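Local coordinates for Alpha/beta hydrolase (Novosphingobium aromaticivorans, PDB 3BWX), which is probably a hydrolase of the alpha/beta hydrolase fold, its natural substrate not established, and binds calcium ions in the crystal, at residues P30-L38 against I96-G107; T227-G235 against S274-R284. The protein carries 1 engineered substitution. All coordinates share one frame; numbering follows the deposited sequence. Where two conformers were deposited one is given.

Interaction 1: P30-L38 against I96-G107; sequences PPVLCLPGL and IERFVAIGTSLG. With EDO (1,2-ethanediol), chain Q; EDO (1,2-ethanediol), chain M; EDO (1,2-ethanediol), chain L.
Five backbone hydrogen bonds join Pro31, Leu33 and Leu35 to Val100, Ile102 and Thr104, in the alternating pattern of parallel strands. Leu33 is gripped twice: its N gives a nearly straight bond to Val100 O (2.7 Å, 177°), and its O receives Ile102 N. Leu35 repeats the scheme two residues further on, its N bonding to Ile102 O and its O accepting Thr104 N at 3.1 Å. CA-H...O contacts, such as Cys34 CA to Ile102 O, fill the intervals.

Apolar side chains meet on both faces of the pair. On one, Val32 CG1, anti to the backbone N, reaches Ile102 CD1 at 3.7 Å, while Val32 and Val100 lie side by side. On the other, Leu33 CD2 meets Phe99 CE2 (3.9 Å), and helix 80-94 covers both residues.

These are neighbouring strands of the central alpha/beta hydrolase sheet. Strand 99-104 runs into a GxSxG sequence, consistent with a nucleophile elbow: Ser105 sits in a strained turn (phi/psi 58/-122°), and Gly103 CA and Gly107 O come to 3.6 Å, so the chain turns back closely on itself there.

Beyond the strands, one water accepts from both Leu38 N (3.0 Å) and Leu106 N. An ethanediol, probably from the crystallisation liquor, donates to Pro36 O and Gly37 O, and Leu38 CD1 packs on Leu106 CD2 at 3.7 Å.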
ATOM      1  N   PRO A  30      -7.891  18.292  -3.334  1.00 10.99           N
ATOM      2  CA  PRO A  30      -8.377  16.924  -3.499  1.00  9.97           C
ATOM      3  C   PRO A  30      -7.980  16.068  -2.303  1.00  8.92           C
ATOM      4  O   PRO A  30      -6.990  16.385  -1.625  1.00 10.79           O
ATOM      5  CB  PRO A  30      -7.648  16.402  -4.731  1.00 10.46           C
ATOM      6  CG  PRO A  30      -6.444  17.295  -4.889  1.00 15.22           C
ATOM      7  CD  PRO A  30      -6.815  18.639  -4.266  1.00 13.42           C
ATOM      8  N   PRO A  31      -8.699  14.959  -2.093  1.00 10.13           N
ATOM      9  CA  PRO A  31      -8.285  14.079  -1.002  1.00  8.69           C
ATOM     10  C   PRO A  31      -7.105  13.199  -1.367  1.00  9.36           C
ATOM     11  O   PRO A  31      -6.803  12.998  -2.552  1.00  9.03           O
ATOM     12  CB  PRO A  31      -9.543  13.252  -0.773  1.00  9.36           C
ATOM     13  CG  PRO A  31     -10.140  13.128  -2.121  1.00  9.49           C
ATOM     14  CD  PRO A  31      -9.873  14.423  -2.819  1.00  9.54           C
ATOM     15  N   VAL A  32      -6.438  12.672  -0.347  1.00  8.53           N
ATOM     16  CA  VAL A  32      -5.303  11.774  -0.518  1.00  9.64           C
ATOM     17  C   VAL A  32      -5.760  10.332  -0.240  1.00  9.14           C
ATOM     18  O   VAL A  32      -6.211  10.033   0.855  1.00 12.17           O
ATOM     19  CB  VAL A  32      -4.144  12.135   0.408  1.00  9.81           C
ATOM     20  CG1 VAL A  32      -2.982  11.170   0.188  1.00 10.44           C
ATOM     21  CG2 VAL A  32      -3.669  13.583   0.149  1.00  9.81           C
ATOM     22  N   LEU A  33      -5.662   9.454  -1.240  1.00  6.97           N
ATOM     23  CA  LEU A  33      -6.068   8.053  -1.097  1.00  9.48           C
ATOM     24  C   LEU A  33      -4.826   7.177  -0.937  1.00  7.04           C
ATOM     25  O   LEU A  33      -3.929   7.214  -1.796  1.00 10.29           O
ATOM     26  CB  LEU A  33      -6.832   7.609  -2.342  1.00  7.44           C
ATOM     27  CG  LEU A  33      -7.334   6.186  -2.549  1.00 13.44           C
ATOM     28  CD1 LEU A  33      -8.501   5.918  -1.633  1.00 12.08           C
ATOM     29  CD2 LEU A  33      -7.797   5.952  -4.004  1.00 13.32           C
ATOM     30  N   CYS A  34      -4.710   6.470   0.187  1.00  8.33           N
ATOM     31  CA  CYS A  34      -3.532   5.678   0.523  1.00  6.65           C
ATOM     32  C   CYS A  34      -3.860   4.216   0.338  1.00  9.52           C
ATOM     33  O   CYS A  34      -4.742   3.708   1.028  1.00  8.65           O
ATOM     34  CB  CYS A  34      -3.127   5.947   1.952  1.00 10.32           C
ATOM     35  SG  CYS A  34      -2.599   7.647   2.287  1.00 12.84           S
ATOM     36  N   LEU A  35      -3.159   3.558  -0.566  1.00  7.94           N
ATOM     37  CA  LEU A  35      -3.442   2.218  -0.957  1.00  9.28           C
ATOM     38  C   LEU A  35      -2.347   1.280  -0.461  1.00  9.23           C
ATOM     39  O   LEU A  35      -1.184   1.425  -0.844  1.00 10.22           O
ATOM     40  CB  LEU A  35      -3.627   2.135  -2.465  1.00  9.82           C
ATOM     41  CG  LEU A  35      -4.736   3.034  -3.022  1.00  7.59           C
ATOM     42  CD1 LEU A  35      -4.755   2.826  -4.546  1.00 10.25           C
ATOM     43  CD2 LEU A  35      -6.071   2.786  -2.315  1.00 11.89           C
ATOM     44  N   PRO A  36      -2.700   0.331   0.421  1.00 11.15           N
ATOM     45  CA  PRO A  36      -1.687  -0.540   1.007  1.00 13.08           C
ATOM     46  C   PRO A  36      -1.200  -1.655   0.081  1.00 11.40           C
ATOM     47  O   PRO A  36      -1.782  -1.918  -0.960  1.00 10.58           O
ATOM     48  CB  PRO A  36      -2.400  -1.202   2.201  1.00 12.50           C
ATOM     49  CG  PRO A  36      -3.713  -0.579   2.304  1.00 19.87           C
ATOM     50  CD  PRO A  36      -4.037   0.075   1.001  1.00 15.80           C
ATOM     51  N   GLY A  37      -0.125  -2.288   0.530  1.00 11.91           N
ATOM     52  CA  GLY A  37       0.425  -3.453  -0.095  1.00 13.83           C
ATOM     53  C   GLY A  37      -0.412  -4.703   0.113  1.00  9.98           C
ATOM     54  O   GLY A  37      -1.421  -4.717   0.817  1.00  8.59           O
ATOM     55  N   LEU A  38       0.032  -5.789  -0.510  1.00  8.39           N
ATOM     56  CA  LEU A  38      -0.734  -7.031  -0.650  1.00  8.99           C
ATOM     57  C   LEU A  38      -1.318  -7.525   0.643  1.00  8.70           C
ATOM     58  O   LEU A  38      -2.461  -7.901   0.666  1.00  9.58           O
ATOM     59  CB  LEU A  38       0.180  -8.102  -1.306  1.00 10.34           C
ATOM     60  CG  LEU A  38      -0.374  -9.502  -1.538  1.00 15.43           C
ATOM     61  CD1 LEU A  38      -1.414  -9.510  -2.623  1.00 14.54           C
ATOM     62  CD2 LEU A  38       0.810 -10.458  -1.899  1.00 12.36           C
ATOM     63  N   ILE A  96     -15.939  11.074  -5.301  1.00  8.97           N
ATOM     64  CA  ILE A  96     -14.586  11.605  -5.489  1.00 10.11           C
ATOM     65  C   ILE A  96     -14.231  11.570  -6.978  1.00 15.49           C
ATOM     66  O   ILE A  96     -14.124  10.461  -7.556  1.00 19.81           O
ATOM     67  CB  ILE A  96     -13.539  10.782  -4.700  1.00 12.27           C
ATOM     68  CG1 ILE A  96     -13.821  10.855  -3.193  1.00 13.22           C
ATOM     69  CG2 ILE A  96     -12.095  11.245  -5.018  1.00 10.69           C
ATOM     70  CD1 ILE A  96     -13.171   9.749  -2.341  1.00 16.13           C
ATOM     71  N   GLU A  97     -13.970  12.735  -7.579  1.00 14.60           N
ATOM     72  CA  GLU A  97     -13.650  12.756  -9.004  1.00 16.29           C
ATOM     73  C   GLU A  97     -12.126  12.897  -9.245  1.00 17.93           C
ATOM     74  O   GLU A  97     -11.592  12.454 -10.272  1.00 23.49           O
ATOM     75  CB  GLU A  97     -14.454  13.875  -9.701  1.00 20.77           C
ATOM     76  CG  GLU A  97     -15.948  13.570  -9.977  1.00 26.63           C
ATOM     77  CD  GLU A  97     -16.686  14.763 -10.599  1.00 24.79           C
ATOM     78  N   ARG A  98     -11.452  13.573  -8.353  1.00 12.43           N
ATOM     79  CA  ARG A  98     -10.019  13.872  -8.504  1.00 11.65           C
ATOM     80  C   ARG A  98      -9.371  13.635  -7.164  1.00 11.89           C
ATOM     81  O   ARG A  98      -9.948  13.981  -6.138  1.00  9.24           O
ATOM     82  CB  ARG A  98      -9.881  15.308  -8.873  1.00 13.49           C
ATOM     83  CG  ARG A  98      -8.553  15.715  -9.308  1.00 18.12           C
ATOM     84  CD  ARG A  98      -8.636  17.111  -9.896  1.00 26.33           C
ATOM     85  NE  ARG A  98      -7.368  17.480 -10.473  1.00 29.30           N
ATOM     86  CZ  ARG A  98      -6.494  18.352  -9.972  1.00 24.66           C
ATOM     87  NH1 ARG A  98      -6.706  19.012  -8.828  1.00 29.80           N
ATOM     88  NH2 ARG A  98      -5.366  18.548 -10.648  1.00 33.79           N
ATOM     89  N   PHE A  99      -8.183  13.049  -7.155  1.00  9.54           N
ATOM     90  CA  PHE A  99      -7.537  12.637  -5.904  1.00  7.57           C
ATOM     91  C   PHE A  99      -6.058  12.474  -6.085  1.00 10.35           C
ATOM     92  O   PHE A  99      -5.561  12.295  -7.200  1.00  9.47           O
ATOM     93  CB  PHE A  99      -8.136  11.319  -5.341  1.00  8.01           C
ATOM     94  CG  PHE A  99      -8.111  10.145  -6.322  1.00  7.68           C
ATOM     95  CD1 PHE A  99      -9.032  10.061  -7.330  1.00  9.09           C
ATOM     96  CD2 PHE A  99      -7.142   9.155  -6.246  1.00  9.68           C
ATOM     97  CE1 PHE A  99      -9.020   8.972  -8.237  1.00 10.55           C
ATOM     98  CE2 PHE A  99      -7.131   8.088  -7.146  1.00 10.72           C
ATOM     99  CZ  PHE A  99      -8.064   8.016  -8.143  1.00  8.97           C
ATOM    100  N   VAL A 100      -5.343  12.565  -4.966  1.00 10.92           N
ATOM    101  CA  VAL A 100      -3.932  12.166  -4.905  1.00  8.17           C
ATOM    102  C   VAL A 100      -3.913  10.706  -4.508  1.00  7.46           C
ATOM    103  O   VAL A 100      -4.740  10.262  -3.680  1.00  9.61           O
ATOM    104  CB  VAL A 100      -3.160  13.039  -3.886  1.00  6.82           C
ATOM    105  CG1 VAL A 100      -1.748  12.505  -3.660  1.00  9.32           C
ATOM    106  CG2 VAL A 100      -3.209  14.543  -4.314  1.00 10.55           C
ATOM    107  N   ALA A 101      -3.043   9.940  -5.151  1.00  8.52           N
ATOM    108  CA  ALA A 101      -2.922   8.518  -4.868  1.00  9.14           C
ATOM    109  C   ALA A 101      -1.530   8.239  -4.324  1.00  6.91           C
ATOM    110  O   ALA A 101      -0.519   8.607  -4.967  1.00  8.95           O
ATOM    111  CB  ALA A 101      -3.190   7.694  -6.152  1.00  9.23           C
ATOM    112  N   ILE A 102      -1.426   7.581  -3.166  1.00  7.41           N
ATOM    113  CA  ILE A 102      -0.151   7.106  -2.590  1.00  7.56           C
ATOM    114  C   ILE A 102      -0.263   5.590  -2.513  1.00 11.04           C
ATOM    115  O   ILE A 102      -1.037   5.123  -1.722  1.00 10.79           O
ATOM    116  CB  ILE A 102       0.135   7.707  -1.185  1.00  7.17           C
ATOM    117  CG1 ILE A 102       0.193   9.231  -1.250  1.00 10.23           C
ATOM    118  CG2 ILE A 102       1.404   7.043  -0.637  1.00  9.43           C
ATOM    119  CD1 ILE A 102       0.535   9.929   0.084  1.00 10.37           C
ATOM    120  N   GLY A 103       0.494   4.831  -3.316  1.00  8.43           N
ATOM    121  CA  GLY A 103       0.327   3.385  -3.424  1.00  9.11           C
ATOM    122  C   GLY A 103       1.619   2.630  -3.164  1.00  8.81           C
ATOM    123  O   GLY A 103       2.660   2.909  -3.805  1.00  8.92           O
ATOM    124  N   THR A 104       1.565   1.724  -2.179  1.00  8.93           N
ATOM    125  CA  THR A 104       2.672   0.898  -1.831  1.00 11.00           C
ATOM    126  C   THR A 104       2.555  -0.461  -2.456  1.00 10.45           C
ATOM    127  O   THR A 104       1.577  -1.143  -2.234  1.00 11.08           O
ATOM    128  CB  THR A 104       2.815   0.797  -0.333  1.00 13.38           C
ATOM    129  OG1 THR A 104       3.165   2.095   0.169  1.00 10.19           O
ATOM    130  CG2 THR A 104       3.955  -0.196   0.016  1.00 14.23           C
ATOM    131  N   SER A 105       3.565  -0.852  -3.237  0.50 10.06           N
ATOM    132  CA  SER A 105       3.589  -2.208  -3.788  0.50 10.58           C
ATOM    133  C   SER A 105       2.327  -2.481  -4.637  0.50 12.59           C
ATOM    134  O   SER A 105       2.065  -1.760  -5.596  0.50 11.69           O
ATOM    135  CB  SER A 105       3.763  -3.216  -2.639  0.50 12.67           C
ATOM    136  OG  SER A 105       4.826  -2.792  -1.809  0.50 19.39           O
ATOM    137  N   LEU A 106       1.538  -3.503  -4.295  1.00 12.41           N
ATOM    138  CA  LEU A 106       0.273  -3.755  -5.022  1.00 13.21           C
ATOM    139  C   LEU A 106      -0.601  -2.497  -5.073  1.00 10.78           C
ATOM    140  O   LEU A 106      -1.252  -2.197  -6.068  1.00 10.15           O
ATOM    141  CB  LEU A 106      -0.533  -4.911  -4.438  1.00 16.37           C
ATOM    142  CG  LEU A 106      -1.853  -5.252  -5.156  1.00 17.48           C
ATOM    143  CD1 LEU A 106      -1.692  -5.396  -6.687  1.00 18.78           C
ATOM    144  CD2 LEU A 106      -2.409  -6.534  -4.494  1.00 16.76           C
ATOM    145  N   GLY A 107      -0.572  -1.725  -4.013  1.00 10.08           N
ATOM    146  CA  GLY A 107      -1.239  -0.430  -4.041  1.00 10.67           C
ATOM    147  C   GLY A 107      -0.755   0.522  -5.110  1.00  9.76           C
ATOM    148  O   GLY A 107      -1.527   1.289  -5.630  1.00 10.16           O
TER
HETATM  149  C1  EDO Q 300      -4.381  -5.510  -1.233  1.00 15.52           C
HETATM  150  O1  EDO Q 300      -4.136  -4.893   0.050  1.00 14.58           O
HETATM  151  C2  EDO Q 300      -4.020  -4.488  -2.319  1.00 18.49           C
HETATM  152  O2  EDO Q 300      -2.607  -4.236  -2.326  1.00 15.59           O
HETATM  153  C1  EDO M 296     -12.483   9.596 -10.068  1.00 25.38           C
HETATM  154  O1  EDO M 296     -13.641   8.820  -9.697  1.00 32.62           O
HETATM  155  C2  EDO M 296     -12.565   9.874 -11.572  1.00 29.56           C
HETATM  156  O2  EDO M 296     -13.159  11.147 -11.862  1.00 41.32           O
HETATM  157  C1  EDO L 295     -11.359  14.910 -13.042  1.00 36.93           C
HETATM  158  O1  EDO L 295     -12.117  13.703 -12.869  1.00 42.74           O
HETATM  159  C2  EDO L 295     -10.666  14.905 -14.405  1.00 41.66           C
HETATM  160  O2  EDO L 295     -11.433  14.217 -15.410  1.00 40.67           O
HETATM  161  O   HOH W   1       2.223  -5.931  -2.552  1.00 16.46           O

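Interaction 2: T227-G235 against S274-R284; sequences TRPLLVLRG and SIAAIGRLLER
Leu231 pushes its side chain against the helix at Ala277, Ile278 and Leu281, and most of the apolar packing turns on it. CD2 makes the nearest approach of this side chain: it lies 3.6 Å from Ala277 CB, equally near the carbonyl carbon of that residue, and within reach of Ile278 CG1. With CG anti to the backbone N, the branched end is carried along the helix toward Ala277, leaving CB to pack against Leu281 CG (3.9 Å). The small methyl of Ala277 is shared by two leucines, for Leu233 CD2 comes to 4.0 Å from Ala277 CB. Leu281 in turn lays CD2 against the strand backbone, 3.8 Å from both Pro229 O and Leu231 N.

Strand 230-235 and helix 274-282 run nearly antiparallel (166°), their axes 8.5 Å apart at closest approach, as expected of a helix lying along one face of a sheet. Here the sheet is the central one of the alpha/beta hydrolase fold, and the helix is the last in the chain. Alternate strand residues, Leu231 and Leu233, face it; Val258 of the edge strand 255-260 touches both of them, while Leu281 also reaches strand 122-128.

Polar and flat-group contacts gather around Arg284. Its chain bends at chi3 (65°), bringing the guanidinium back over Pro229, whose CB lies 3.6 Å above one face, offset toward the rim. At the edge of the same group, NH1 gives a weak, bent hydrogen bond to Leu230 O (3.3 Å, 143°). NH2 is hydrogen-bonded to Gly254 O, so the guanidinium links the entry to strand 230-235 with the residues leading into the neighbouring strand 255-260.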
ATOM      1  N   THR A 227       2.250  10.929 -16.860  1.00  9.96           N
ATOM      2  CA  THR A 227       1.766  12.205 -17.385  1.00  9.47           C
ATOM      3  C   THR A 227       1.235  13.196 -16.326  1.00  9.35           C
ATOM      4  O   THR A 227       0.945  14.365 -16.653  1.00 10.73           O
ATOM      5  CB  THR A 227       0.664  12.026 -18.491  1.00  7.70           C
ATOM      6  OG1 THR A 227      -0.551  11.550 -17.890  1.00 11.81           O
ATOM      7  CG2 THR A 227       1.120  11.068 -19.603  1.00 14.11           C
ATOM      8  N   ARG A 228       1.080  12.731 -15.076  1.00  8.74           N
ATOM      9  CA  ARG A 228       0.589  13.518 -13.970  1.00  7.62           C
ATOM     10  C   ARG A 228       1.784  13.684 -13.029  1.00  9.42           C
ATOM     11  O   ARG A 228       2.720  12.874 -13.115  1.00 11.94           O
ATOM     12  CB  ARG A 228      -0.555  12.778 -13.280  1.00 11.36           C
ATOM     13  CG  ARG A 228      -1.644  12.276 -14.280  1.00 12.23           C
ATOM     14  CD  ARG A 228      -2.327  13.417 -15.041  1.00 12.60           C
ATOM     15  NE  ARG A 228      -2.833  14.321 -14.040  1.00 11.45           N
ATOM     16  CZ  ARG A 228      -2.589  15.616 -13.955  1.00 16.07           C
ATOM     17  NH1 ARG A 228      -1.935  16.259 -14.917  1.00 18.71           N
ATOM     18  NH2 ARG A 228      -3.029  16.282 -12.903  1.00 20.97           N
ATOM     19  N   PRO A 229       1.749  14.686 -12.127  1.00  9.78           N
ATOM     20  CA  PRO A 229       2.858  14.847 -11.150  1.00  8.38           C
ATOM     21  C   PRO A 229       3.102  13.582 -10.357  1.00  6.31           C
ATOM     22  O   PRO A 229       2.151  12.998  -9.784  1.00  7.68           O
ATOM     23  CB  PRO A 229       2.385  15.984 -10.256  1.00  8.45           C
ATOM     24  CG  PRO A 229       1.397  16.749 -11.118  1.00 10.61           C
ATOM     25  CD  PRO A 229       0.741  15.749 -12.012  1.00 10.38           C
ATOM     26  N   LEU A 230       4.351  13.138 -10.318  1.00  8.35           N
ATOM     27  CA  LEU A 230       4.688  11.822  -9.804  1.00  7.61           C
ATOM     28  C   LEU A 230       5.985  11.840  -9.044  1.00  7.85           C
ATOM     29  O   LEU A 230       7.007  12.342  -9.514  1.00  8.38           O
ATOM     30  CB  LEU A 230       4.761  10.789 -10.951  1.00  8.79           C
ATOM     31  CG  LEU A 230       4.991   9.325 -10.548  1.00  6.15           C
ATOM     32  CD1 LEU A 230       3.935   8.672  -9.630  1.00  7.23           C
ATOM     33  CD2 LEU A 230       5.153   8.489 -11.865  1.00  9.91           C
ATOM     34  N   LEU A 231       5.910  11.192  -7.892  1.00  8.27           N
ATOM     35  CA  LEU A 231       7.046  10.783  -7.088  1.00  6.78           C
ATOM     36  C   LEU A 231       7.123   9.271  -7.049  1.00  8.14           C
ATOM     37  O   LEU A 231       6.101   8.598  -6.812  1.00  8.21           O
ATOM     38  CB  LEU A 231       6.870  11.280  -5.651  1.00  7.29           C
ATOM     39  CG  LEU A 231       7.818  10.714  -4.545  1.00  8.05           C
ATOM     40  CD1 LEU A 231       9.287  11.112  -4.782  1.00 12.21           C
ATOM     41  CD2 LEU A 231       7.341  11.158  -3.122  1.00  7.48           C
ATOM     42  N   VAL A 232       8.347   8.774  -7.237  1.00  6.65           N
ATOM     43  CA  VAL A 232       8.682   7.372  -7.065  1.00  8.14           C
ATOM     44  C   VAL A 232       9.653   7.250  -5.892  1.00  7.47           C
ATOM     45  O   VAL A 232      10.727   7.861  -5.926  1.00  6.43           O
ATOM     46  CB  VAL A 232       9.284   6.759  -8.323  1.00  8.41           C
ATOM     47  CG1 VAL A 232       9.552   5.263  -8.094  1.00  7.79           C
ATOM     48  CG2 VAL A 232       8.381   6.930  -9.502  1.00  9.59           C
ATOM     49  N   LEU A 233       9.297   6.522  -4.859  1.00  8.75           N
ATOM     50  CA  LEU A 233      10.181   6.182  -3.763  1.00  7.74           C
ATOM     51  C   LEU A 233      10.728   4.776  -3.995  1.00  6.52           C
ATOM     52  O   LEU A 233      10.028   3.848  -4.388  1.00  8.11           O
ATOM     53  CB  LEU A 233       9.430   6.260  -2.393  1.00  7.28           C
ATOM     54  CG  LEU A 233       8.933   7.657  -1.961  1.00  8.91           C
ATOM     55  CD1 LEU A 233       7.885   7.608  -0.860  1.00 10.93           C
ATOM     56  CD2 LEU A 233      10.107   8.559  -1.555  1.00 12.19           C
ATOM     57  N   ARG A 234      11.992   4.567  -3.707  1.00  6.11           N
ATOM     58  CA  ARG A 234      12.618   3.266  -3.851  1.00  8.47           C
ATOM     59  C   ARG A 234      13.482   3.000  -2.618  1.00  8.04           C
ATOM     60  O   ARG A 234      14.285   3.867  -2.229  1.00 10.11           O
ATOM     61  CB  ARG A 234      13.519   3.216  -5.113  1.00  8.91           C
ATOM     62  CG  ARG A 234      14.148   1.874  -5.284  1.00  9.29           C
ATOM     63  CD  ARG A 234      15.099   1.770  -6.436  1.00 10.89           C
ATOM     64  NE  ARG A 234      15.633   0.422  -6.319  1.00 11.99           N
ATOM     65  CZ  ARG A 234      16.800   0.058  -5.791  1.00  8.47           C
ATOM     66  NH1 ARG A 234      17.745   0.950  -5.469  1.00 10.84           N
ATOM     67  NH2 ARG A 234      17.071  -1.221  -5.644  1.00  9.60           N
ATOM     68  N   GLY A 235      13.383   1.798  -2.049  1.00  9.03           N
ATOM     69  CA  GLY A 235      14.366   1.360  -1.090  1.00  8.59           C
ATOM     70  C   GLY A 235      15.680   1.011  -1.777  1.00  6.80           C
ATOM     71  O   GLY A 235      15.653   0.242  -2.732  1.00  7.99           O
ATOM     72  N   SER A 274      11.290  10.429   3.185  1.00  8.74           N
ATOM     73  CA  SER A 274      10.040  10.068   2.543  1.00  8.06           C
ATOM     74  C   SER A 274       9.005  11.132   2.807  1.00  5.87           C
ATOM     75  O   SER A 274       8.239  11.512   1.919  1.00  8.21           O
ATOM     76  CB  SER A 274       9.507   8.734   3.091  1.00  7.28           C
ATOM     77  OG  SER A 274      10.389   7.645   2.791  1.00 10.60           O
ATOM     78  N   ILE A 275       8.905  11.571   4.047  1.00  8.08           N
ATOM     79  CA  ILE A 275       7.910  12.594   4.452  1.00  7.88           C
ATOM     80  C   ILE A 275       8.158  13.857   3.611  1.00  6.28           C
ATOM     81  O   ILE A 275       7.224  14.447   3.039  1.00  9.13           O
ATOM     82  CB  ILE A 275       7.967  12.885   5.964  1.00  6.91           C
ATOM     83  CG1 ILE A 275       7.587  11.627   6.754  1.00  9.51           C
ATOM     84  CG2 ILE A 275       7.112  14.113   6.347  1.00 11.37           C
ATOM     85  CD1 ILE A 275       8.073  11.681   8.193  1.00  8.25           C
ATOM     86  N   ALA A 276       9.399  14.303   3.600  1.00  7.83           N
ATOM     87  CA  ALA A 276       9.778  15.510   2.854  1.00  6.93           C
ATOM     88  C   ALA A 276       9.472  15.342   1.363  1.00  7.02           C
ATOM     89  O   ALA A 276       8.981  16.245   0.722  1.00  8.40           O
ATOM     90  CB  ALA A 276      11.255  15.846   3.051  1.00  6.35           C
ATOM     91  N   ALA A 277       9.745  14.148   0.810  1.00  6.57           N
ATOM     92  CA  ALA A 277       9.462  13.864  -0.612  1.00  6.48           C
ATOM     93  C   ALA A 277       7.965  13.991  -0.931  1.00  6.75           C
ATOM     94  O   ALA A 277       7.590  14.583  -1.925  1.00  8.38           O
ATOM     95  CB  ALA A 277      10.009  12.488  -1.040  1.00  7.59           C
ATOM     96  N   ILE A 278       7.149  13.379  -0.094  1.00  8.53           N
ATOM     97  CA  ILE A 278       5.713  13.449  -0.220  1.00  8.09           C
ATOM     98  C   ILE A 278       5.229  14.916  -0.141  1.00  6.93           C
ATOM     99  O   ILE A 278       4.387  15.371  -0.924  1.00 10.03           O
ATOM    100  CB  ILE A 278       5.037  12.513   0.790  1.00  6.99           C
ATOM    101  CG1 ILE A 278       5.255  11.087   0.384  1.00  8.85           C
ATOM    102  CG2 ILE A 278       3.521  12.764   0.878  1.00  8.03           C
ATOM    103  CD1 ILE A 278       4.943  10.090   1.514  1.00 12.48           C
ATOM    104  N   GLY A 279       5.834  15.707   0.756  1.00  7.88           N
ATOM    105  CA  GLY A 279       5.497  17.120   0.851  1.00  7.72           C
ATOM    106  C   GLY A 279       5.789  17.854  -0.452  1.00  8.22           C
ATOM    107  O   GLY A 279       5.008  18.667  -0.911  1.00 10.06           O
ATOM    108  N   ARG A 280       6.926  17.578  -1.072  1.00  8.26           N
ATOM    109  CA  ARG A 280       7.265  18.197  -2.359  1.00  7.89           C
ATOM    110  C   ARG A 280       6.281  17.817  -3.445  1.00  7.85           C
ATOM    111  O   ARG A 280       5.902  18.659  -4.272  1.00  9.71           O
ATOM    112  CB  ARG A 280       8.659  17.838  -2.790  1.00  5.78           C
ATOM    113  CG  ARG A 280       9.762  18.391  -1.887  1.00  7.30           C
ATOM    114  CD  ARG A 280      11.165  18.258  -2.557  1.00  7.91           C
ATOM    115  NE  ARG A 280      11.543  16.874  -2.888  1.00  6.30           N
ATOM    116  CZ  ARG A 280      12.068  16.022  -2.014  1.00  7.41           C
ATOM    117  NH1 ARG A 280      12.309  16.456  -0.795  1.00 11.69           N
ATOM    118  NH2 ARG A 280      12.372  14.779  -2.352  1.00  6.27           N
ATOM    119  N   LEU A 281       5.844  16.567  -3.416  1.00  8.48           N
ATOM    120  CA  LEU A 281       4.876  16.030  -4.423  1.00  6.89           C
ATOM    121  C   LEU A 281       3.548  16.717  -4.264  1.00  9.82           C
ATOM    122  O   LEU A 281       2.960  17.214  -5.220  1.00  9.74           O
ATOM    123  CB  LEU A 281       4.815  14.506  -4.343  1.00  7.90           C
ATOM    124  CG  LEU A 281       3.848  13.722  -5.237  1.00  7.83           C
ATOM    125  CD1 LEU A 281       2.356  13.726  -4.782  1.00  9.79           C
ATOM    126  CD2 LEU A 281       3.982  14.261  -6.664  1.00  9.87           C
ATOM    127  N   LEU A 282       3.141  16.861  -3.011  1.00  9.67           N
ATOM    128  CA  LEU A 282       1.838  17.460  -2.696  1.00  8.54           C
ATOM    129  C   LEU A 282       1.780  18.938  -3.102  1.00  9.42           C
ATOM    130  O   LEU A 282       0.688  19.462  -3.399  1.00 11.84           O
ATOM    131  CB  LEU A 282       1.488  17.305  -1.206  1.00 10.12           C
ATOM    132  CG  LEU A 282       1.145  15.865  -0.817  1.00  7.46           C
ATOM    133  CD1 LEU A 282       1.033  15.686   0.731  1.00  9.12           C
ATOM    134  CD2 LEU A 282      -0.120  15.409  -1.544  1.00  7.50           C
ATOM    135  N   GLU A 283       2.932  19.624  -3.119  1.00 10.85           N
ATOM    136  CA  GLU A 283       2.983  21.029  -3.597  1.00 12.77           C
ATOM    137  C   GLU A 283       2.676  21.152  -5.066  1.00 12.60           C
ATOM    138  O   GLU A 283       2.357  22.243  -5.521  1.00 17.96           O
ATOM    139  CB  GLU A 283       4.334  21.665  -3.351  1.00 15.00           C
ATOM    140  CG  GLU A 283       4.676  21.784  -1.922  1.00 20.01           C
ATOM    141  CD  GLU A 283       5.983  22.482  -1.692  1.00 35.70           C
ATOM    142  OE1 GLU A 283       7.002  22.109  -2.336  1.00 35.67           O
ATOM    143  OE2 GLU A 283       5.994  23.399  -0.844  1.00 45.61           O
ATOM    144  N   ARG A 284       2.737  20.064  -5.823  1.00 14.02           N
ATOM    145  CA  ARG A 284       2.594  20.099  -7.271  1.00 14.38           C
ATOM    146  C   ARG A 284       1.143  19.864  -7.625  1.00 15.97           C
ATOM    147  O   ARG A 284       0.787  19.896  -8.778  1.00 16.31           O
ATOM    148  CB  ARG A 284       3.509  19.049  -7.916  1.00 14.90           C
ATOM    149  CG  ARG A 284       4.995  19.304  -7.685  1.00 14.60           C
ATOM    150  CD  ARG A 284       5.838  18.071  -7.956  1.00 17.73           C
ATOM    151  NE  ARG A 284       5.757  17.738  -9.360  1.00 17.41           N
ATOM    152  CZ  ARG A 284       6.190  16.595  -9.909  1.00 14.85           C
ATOM    153  NH1 ARG A 284       6.793  15.637  -9.196  1.00 15.54           N
ATOM    154  NH2 ARG A 284       6.049  16.444 -11.214  1.00 20.24           N
TER

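In the fold
Both contacts belong to the same mixed sheet, interaction 1 joining two of its strands and interaction 2 setting the last helix against another strand; their centres are 13 Å apart. They meet directly: Val100 CG1 packs on Leu282 CD2 at 3.9 Å, and Ile102 CD1 approaches Ile278 CG2 at 4.2 Å, so helix 272-282 also covers the Val100 and Ile102 face of strand 99-104. The probable nucleophile elbow lies in interaction 1, whereas interaction 2 is packing farther from that turn. Bound calcium ions lie about 8 Å from the side chain of Leu38 and about 9 Å from that of Arg284.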